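Local coordinates for protein tRNA endonuclease VMS1 (Saccharomyces cerevisiae, PDB 5WHG) that cleaves polypeptidyl-tRNAs downstream of ribosome-associated quality control, associating with the 60S subunit, to release incompletely synthesized polypeptides for degradation, at residues Ile207-Met212 and Asp311-Arg316; Lys340-Thr345 and Lys355-Glu360. All coordinates share one frame; numbering follows the deposited sequence.

Interaction 1 of 2, residues Ile207-Met212 and Asp311-Arg316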
loop_
_atom_site.group_PDB
_atom_site.type_symbol
_atom_site.label_atom_id
_atom_site.label_comp_id
_atom_site.label_asym_id
_atom_site.label_seq_id
_atom_site.Cartn_x
_atom_site.Cartn_y
_atom_site.Cartn_z
ATOM N N ILE A 207 6.809 2.896 -0.954
ATOM C CA ILE A 207 5.547 3.413 -0.434
ATOM C C ILE A 207 4.424 3.076 -1.404
ATOM O O ILE A 207 4.641 2.880 -2.605
ATOM C CB ILE A 207 5.560 4.943 -0.195
ATOM C CG1 ILE A 207 5.861 5.678 -1.512
ATOM C CG2 ILE A 207 6.489 5.310 0.972
ATOM C CD1 ILE A 207 5.913 7.182 -1.381
ATOM N N SER A 208 3.202 3.033 -0.861
ATOM C CA SER A 208 1.973 2.949 -1.640
ATOM C C SER A 208 1.004 3.998 -1.118
ATOM O O SER A 208 1.136 4.476 0.017
ATOM C CB SER A 208 1.339 1.549 -1.561
ATOM O OG SER A 208 2.182 0.565 -2.140
ATOM N N ALA A 209 0.021 4.359 -1.944
ATOM C CA ALA A 209 -1.010 5.301 -1.514
ATOM C C ALA A 209 -2.349 4.588 -1.294
ATOM O O ALA A 209 -2.623 3.553 -1.899
ATOM C CB ALA A 209 -1.154 6.446 -2.532
ATOM N N LEU A 210 -3.178 5.135 -0.399
ATOM C CA LEU A 210 -4.496 4.571 -0.106
ATOM C C LEU A 210 -5.530 5.689 -0.007
ATOM O O LEU A 210 -5.345 6.649 0.747
ATOM C CB LEU A 210 -4.484 3.759 1.194
ATOM C CG LEU A 210 -3.362 2.736 1.446
ATOM C CD1 LEU A 210 -3.383 2.256 2.907
ATOM C CD2 LEU A 210 -3.512 1.555 0.562
ATOM N N PHE A 211 -6.620 5.549 -0.760
ATOM C CA PHE A 211 -7.675 6.549 -0.868
ATOM C C PHE A 211 -9.036 5.862 -0.859
ATOM O O PHE A 211 -9.265 4.922 -1.627
ATOM C CB PHE A 211 -7.500 7.377 -2.150
ATOM C CG PHE A 211 -6.270 8.260 -2.136
ATOM C CD1 PHE A 211 -6.210 9.377 -1.296
ATOM C CD2 PHE A 211 -5.175 7.976 -2.946
ATOM C CE1 PHE A 211 -5.087 10.195 -1.264
ATOM C CE2 PHE A 211 -4.041 8.797 -2.930
ATOM C CZ PHE A 211 -3.991 9.907 -2.086
HETATM N N MSE A 212 -9.925 6.319 0.021
HETATM C CA MSE A 212 -11.329 5.964 -0.040
HETATM C C MSE A 212 -12.206 7.201 0.075
HETATM O O MSE A 212 -11.978 8.042 0.934
HETATM C CB MSE A 212 -11.706 5.006 1.078
HETATM C CG MSE A 212 -10.899 3.752 1.166
HETATM SE SE MSE A 212 -11.351 2.843 2.840
HETATM C CE MSE A 212 -9.902 1.541 2.885
ATOM N N ASP A 311 4.492 2.681 -5.481
ATOM C CA ASP A 311 4.285 1.416 -6.184
ATOM C C ASP A 311 2.862 1.330 -6.724
ATOM O O ASP A 311 2.642 1.221 -7.932
ATOM C CB ASP A 311 4.550 0.236 -5.237
ATOM C CG ASP A 311 6.029 -0.143 -5.135
ATOM O OD1 ASP A 311 6.898 0.765 -5.122
ATOM O OD2 ASP A 311 6.311 -1.366 -5.034
ATOM N N ASN A 312 1.883 1.364 -5.820
ATOM C CA ASN A 312 0.475 1.281 -6.157
ATOM C C ASN A 312 -0.273 2.446 -5.535
ATOM O O ASN A 312 0.109 2.966 -4.480
ATOM C CB ASN A 312 -0.142 -0.035 -5.672
ATOM C CG ASN A 312 0.513 -1.252 -6.307
ATOM O OD1 ASN A 312 0.429 -1.472 -7.518
ATOM N ND2 ASN A 312 1.148 -2.056 -5.487
ATOM N N ILE A 313 -1.351 2.842 -6.203
ATOM C CA ILE A 313 -2.298 3.814 -5.677
ATOM C C ILE A 313 -3.678 3.141 -5.647
ATOM O O ILE A 313 -4.348 3.032 -6.682
ATOM C CB ILE A 313 -2.295 5.106 -6.501
ATOM C CG1 ILE A 313 -0.891 5.729 -6.461
ATOM C CG2 ILE A 313 -3.321 6.070 -5.963
ATOM C CD1 ILE A 313 -0.566 6.720 -7.605
ATOM N N PHE A 314 -4.104 2.682 -4.462
ATOM C CA PHE A 314 -5.396 2.011 -4.269
ATOM C C PHE A 314 -6.491 3.028 -3.955
ATOM O O PHE A 314 -6.374 3.792 -2.993
ATOM C CB PHE A 314 -5.314 0.976 -3.144
ATOM C CG PHE A 314 -4.504 -0.242 -3.501
ATOM C CD1 PHE A 314 -4.975 -1.157 -4.440
ATOM C CD2 PHE A 314 -3.261 -0.465 -2.915
ATOM C CE1 PHE A 314 -4.215 -2.270 -4.789
ATOM C CE2 PHE A 314 -2.502 -1.582 -3.257
ATOM C CZ PHE A 314 -2.974 -2.479 -4.196
ATOM N N ILE A 315 -7.560 3.018 -4.748
ATOM C CA ILE A 315 -8.654 3.980 -4.627
ATOM C C ILE A 315 -9.975 3.231 -4.583
ATOM O O ILE A 315 -10.243 2.392 -5.450
ATOM C CB ILE A 315 -8.678 4.976 -5.802
ATOM C CG1 ILE A 315 -7.306 5.578 -6.027
ATOM C CG2 ILE A 315 -9.670 6.111 -5.528
ATOM C CD1 ILE A 315 -7.352 6.792 -6.956
ATOM N N ARG A 316 -10.813 3.548 -3.606
ATOM C CA ARG A 316 -12.213 3.134 -3.639
ATOM C C ARG A 316 -13.100 4.358 -3.806
ATOM O O ARG A 316 -13.118 5.246 -2.941
ATOM C CB ARG A 316 -12.662 2.365 -2.393
ATOM C CG ARG A 316 -14.199 2.214 -2.477
ATOM C CD ARG A 316 -14.823 1.151 -1.615
ATOM N NE ARG A 316 -14.783 1.441 -0.176
ATOM C CZ ARG A 316 -15.294 2.518 0.427
ATOM N NH1 ARG A 316 -15.894 3.492 -0.256
ATOM N NH2 ARG A 316 -15.182 2.631 1.739
HETATM O O HOH W 1 7.783 3.113 -3.840
#
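Ala209, Leu210, Phe211 and Met212 pair in register with Ile313, Phe314, Ile315 and Arg316 as neighbouring parallel strands in the mixed sheet of the VLRF1 domain, their short axes 4.7 Å apart and only 7° from parallel. The parallel ladder shows in the partners of single residues: Ala209 and Phe211 each give their N-H to one residue and their carbonyl to another two further on. Phe211 N, for instance, binds Phe314 O at 2.9 Å, while its own O takes Arg316 N.

The middle is tightly filled. On one face, Ile313 CG2 meets the edge of the Phe211 ring, 4.0 Å from CD2, and small Ala209 lets its CB rest against Ile313 CG1; helix 304-308 covers Ala209 and Phe211. On the other face, Leu210 and Phe314 run side by side, CD2 to CD2. Beyond them selenomethionine Met212 runs obliquely to Arg316, its CB over one face of the guanidinium near the rim and SE 4.0 Å from NH2. The bend at chi3 (70°) turns the guanidinium back beside Met212, where NE bonds Thr346 OG1.

Toward Asp311, apolar packing gives way to polar groups: buried Ser208 and Asn312 bond His225 and Lys340, and Asp311 alone is partly exposed. Asp311 N still bonds Ile207 O, but beside that bond a water links the two segments, 3.1 Å from Ile207 N and 2.8 Å from Asp311 OD1.

Interaction 2 of 2, residues Lys340-Thr345 and Lys355-Glu360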
loop_
_atom_site.group_PDB
_atom_site.type_symbol
_atom_site.label_atom_id
_atom_site.label_comp_id
_atom_site.label_asym_id
_atom_site.label_seq_id
_atom_site.Cartn_x
_atom_site.Cartn_y
_atom_site.Cartn_z
ATOM N N LYS A 340 -5.515 1.397 -8.825
ATOM C CA LYS A 340 -6.175 0.104 -8.746
ATOM C C LYS A 340 -7.277 0.128 -7.702
ATOM O O LYS A 340 -7.162 0.783 -6.661
ATOM C CB LYS A 340 -5.178 -0.999 -8.394
ATOM C CG LYS A 340 -4.001 -1.094 -9.340
ATOM C CD LYS A 340 -2.986 -2.039 -8.764
ATOM C CE LYS A 340 -1.754 -2.088 -9.616
ATOM N NZ LYS A 340 -0.880 -3.181 -9.143
ATOM N N SER A 341 -8.338 -0.624 -7.975
ATOM C CA SER A 341 -9.330 -0.898 -6.951
ATOM C C SER A 341 -8.727 -1.685 -5.793
ATOM O O SER A 341 -7.701 -2.358 -5.920
ATOM C CB SER A 341 -10.490 -1.691 -7.532
ATOM O OG SER A 341 -11.283 -0.848 -8.326
ATOM N N PHE A 342 -9.392 -1.594 -4.654
ATOM C CA PHE A 342 -9.170 -2.551 -3.580
ATOM C C PHE A 342 -9.821 -3.881 -3.953
ATOM O O PHE A 342 -11.014 -3.911 -4.269
ATOM C CB PHE A 342 -9.763 -2.038 -2.267
ATOM C CG PHE A 342 -9.004 -0.896 -1.644
ATOM C CD1 PHE A 342 -7.977 -1.138 -0.744
ATOM C CD2 PHE A 342 -9.348 0.419 -1.918
ATOM C CE1 PHE A 342 -7.298 -0.098 -0.127
ATOM C CE2 PHE A 342 -8.661 1.483 -1.311
ATOM C CZ PHE A 342 -7.644 1.220 -0.412
ATOM N N PRO A 343 -9.089 -4.994 -3.923
ATOM C CA PRO A 343 -9.691 -6.281 -4.309
ATOM C C PRO A 343 -10.610 -6.883 -3.247
ATOM O O PRO A 343 -10.790 -8.101 -3.191
ATOM C CB PRO A 343 -8.468 -7.170 -4.559
ATOM C CG PRO A 343 -7.432 -6.609 -3.662
ATOM C CD PRO A 343 -7.641 -5.116 -3.673
ATOM N N PHE A 344 -11.211 -6.050 -2.408
ATOM C CA PHE A 344 -12.132 -6.529 -1.387
ATOM C C PHE A 344 -12.979 -5.354 -0.942
ATOM O O PHE A 344 -12.539 -4.206 -1.013
ATOM C CB PHE A 344 -11.385 -7.123 -0.195
ATOM C CG PHE A 344 -10.169 -6.354 0.158
ATOM C CD1 PHE A 344 -10.270 -5.180 0.888
ATOM C CD2 PHE A 344 -8.923 -6.769 -0.288
ATOM C CE1 PHE A 344 -9.145 -4.440 1.188
ATOM C CE2 PHE A 344 -7.793 -6.043 0.009
ATOM C CZ PHE A 344 -7.900 -4.871 0.750
ATOM N N THR A 345 -14.194 -5.641 -0.480
ATOM C CA THR A 345 -15.041 -4.556 -0.007
ATOM C C THR A 345 -14.424 -3.890 1.215
ATOM O O THR A 345 -13.648 -4.495 1.964
ATOM C CB THR A 345 -16.440 -5.048 0.332
ATOM O OG1 THR A 345 -16.354 -5.968 1.423
ATOM C CG2 THR A 345 -17.057 -5.725 -0.873
ATOM N N LYS A 355 -6.006 1.448 7.427
ATOM C CA LYS A 355 -5.076 0.478 8.000
ATOM C C LYS A 355 -5.616 -0.947 7.886
ATOM O O LYS A 355 -4.850 -1.893 7.658
ATOM C CB LYS A 355 -4.794 0.808 9.466
ATOM C CG LYS A 355 -4.223 2.181 9.754
ATOM C CD LYS A 355 -3.698 2.229 11.192
ATOM C CE LYS A 355 -2.904 3.505 11.467
ATOM N NZ LYS A 355 -2.172 3.414 12.763
ATOM N N LYS A 356 -6.927 -1.125 8.087
ATOM C CA LYS A 356 -7.543 -2.430 7.862
ATOM C C LYS A 356 -7.260 -2.897 6.446
ATOM O O LYS A 356 -6.774 -4.012 6.225
ATOM C CB LYS A 356 -9.059 -2.359 8.132
ATOM C CG LYS A 356 -9.872 -3.681 7.930
ATOM C CD LYS A 356 -10.425 -3.869 6.483
ATOM C CE LYS A 356 -10.708 -5.347 6.143
ATOM N NZ LYS A 356 -11.134 -5.572 4.728
ATOM N N ALA A 357 -7.544 -2.034 5.470
ATOM C CA ALA A 357 -7.292 -2.363 4.075
ATOM C C ALA A 357 -5.833 -2.723 3.852
ATOM O O ALA A 357 -5.529 -3.713 3.179
ATOM C CB ALA A 357 -7.703 -1.190 3.191
ATOM N N TRP A 358 -4.910 -1.932 4.411
ATOM C CA TRP A 358 -3.491 -2.207 4.192
ATOM C C TRP A 358 -3.093 -3.560 4.771
ATOM O O TRP A 358 -2.417 -4.351 4.108
ATOM C CB TRP A 358 -2.609 -1.104 4.780
ATOM C CG TRP A 358 -1.155 -1.349 4.467
ATOM C CD1 TRP A 358 -0.145 -1.589 5.358
ATOM C CD2 TRP A 358 -0.561 -1.418 3.161
ATOM N NE1 TRP A 358 1.046 -1.786 4.690
ATOM C CE2 TRP A 358 0.820 -1.693 3.341
ATOM C CE3 TRP A 358 -1.060 -1.272 1.858
ATOM C CZ2 TRP A 358 1.714 -1.821 2.261
ATOM C CZ3 TRP A 358 -0.173 -1.407 0.784
ATOM C CH2 TRP A 358 1.206 -1.675 0.998
ATOM N N CYS A 359 -3.497 -3.844 6.011
ATOM C CA CYS A 359 -3.147 -5.139 6.594
ATOM C C CYS A 359 -3.741 -6.276 5.780
ATOM O O CYS A 359 -3.115 -7.330 5.631
ATOM C CB CYS A 359 -3.609 -5.231 8.045
ATOM S SG CYS A 359 -2.679 -4.198 9.193
ATOM N N GLU A 360 -4.939 -6.066 5.226
ATOM C CA GLU A 360 -5.574 -7.044 4.345
ATOM C C GLU A 360 -4.810 -7.248 3.030
ATOM O O GLU A 360 -4.895 -8.327 2.439
ATOM C CB GLU A 360 -7.009 -6.609 4.060
ATOM C CG GLU A 360 -7.763 -7.506 3.118
ATOM C CD GLU A 360 -7.773 -8.935 3.594
ATOM O OE1 GLU A 360 -7.547 -9.831 2.754
ATOM O OE2 GLU A 360 -7.988 -9.159 4.810
#
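In the connection from edge strand 339-340 to helix 351-362 of the VLRF1 domain, Phe342 and Phe344 press from the loop against the helix. Phe344 carries most of the contact. Glu360 CG sits over the centre of its ring, a CH-pi contact 3.5 Å from the centroid and 15° off the normal. Glu360 CG stands anti to the backbone N (chi1 178°), and a bend at chi2 then turns the carboxylate away, its plane 76° from that of the ring; a long side chain thus gives the phenyl face its methylene while OE1 reaches Tyr179 and Lys365. Behind the ring, Phe342 CB lies toward the rim of the opposite face, so the phenyl is held between its own loop and the helix.

Ala357 suits the point where both aromatics converge: its small CB reaches Phe342 CE1 at 3.5 Å and Phe344 CE1 at 4.1 Å, and its carbonyl O comes 3.6 Å from Phe344 CZ. The Lys356 chain, bent at chi2, runs counter to the Phe344 side chain, bringing NZ obliquely to within 4.0 Å of CD1. A serine in place of Phe344 would probably leave Glu360 CG without its aromatic face and open a gap between loop and helix. Phe342 and Ala357 also touch Met212, which ties the loop to the sheet. A loop whose aromatics pack on a helix covering the sheet is in keeping with a layered alpha/beta domain.

How the interactions relate
The centres of the two contacts lie about 9 Å apart in one VLRF1 domain, and they follow in series: interaction 1 is complete before interaction 2 begins. Interaction 1 joins two central strands of the mixed sheet; interaction 2 secures the chain leaving its edge strand, 339-340, to helix 351-362, which lies on the face bearing Met212 and Phe314. They meet directly where Lys340 N probably bonds Ile313 O, at 2.9 Å, and Lys340 NZ probably bonds Asn312 OD1, while Phe342 packs near Phe211 O. Gln267, inferred to be catalytic, lies in sequence between the strands of interaction 1, in a part not modelled; both contacts thus belong to the domain's scaffold rather than a visible site.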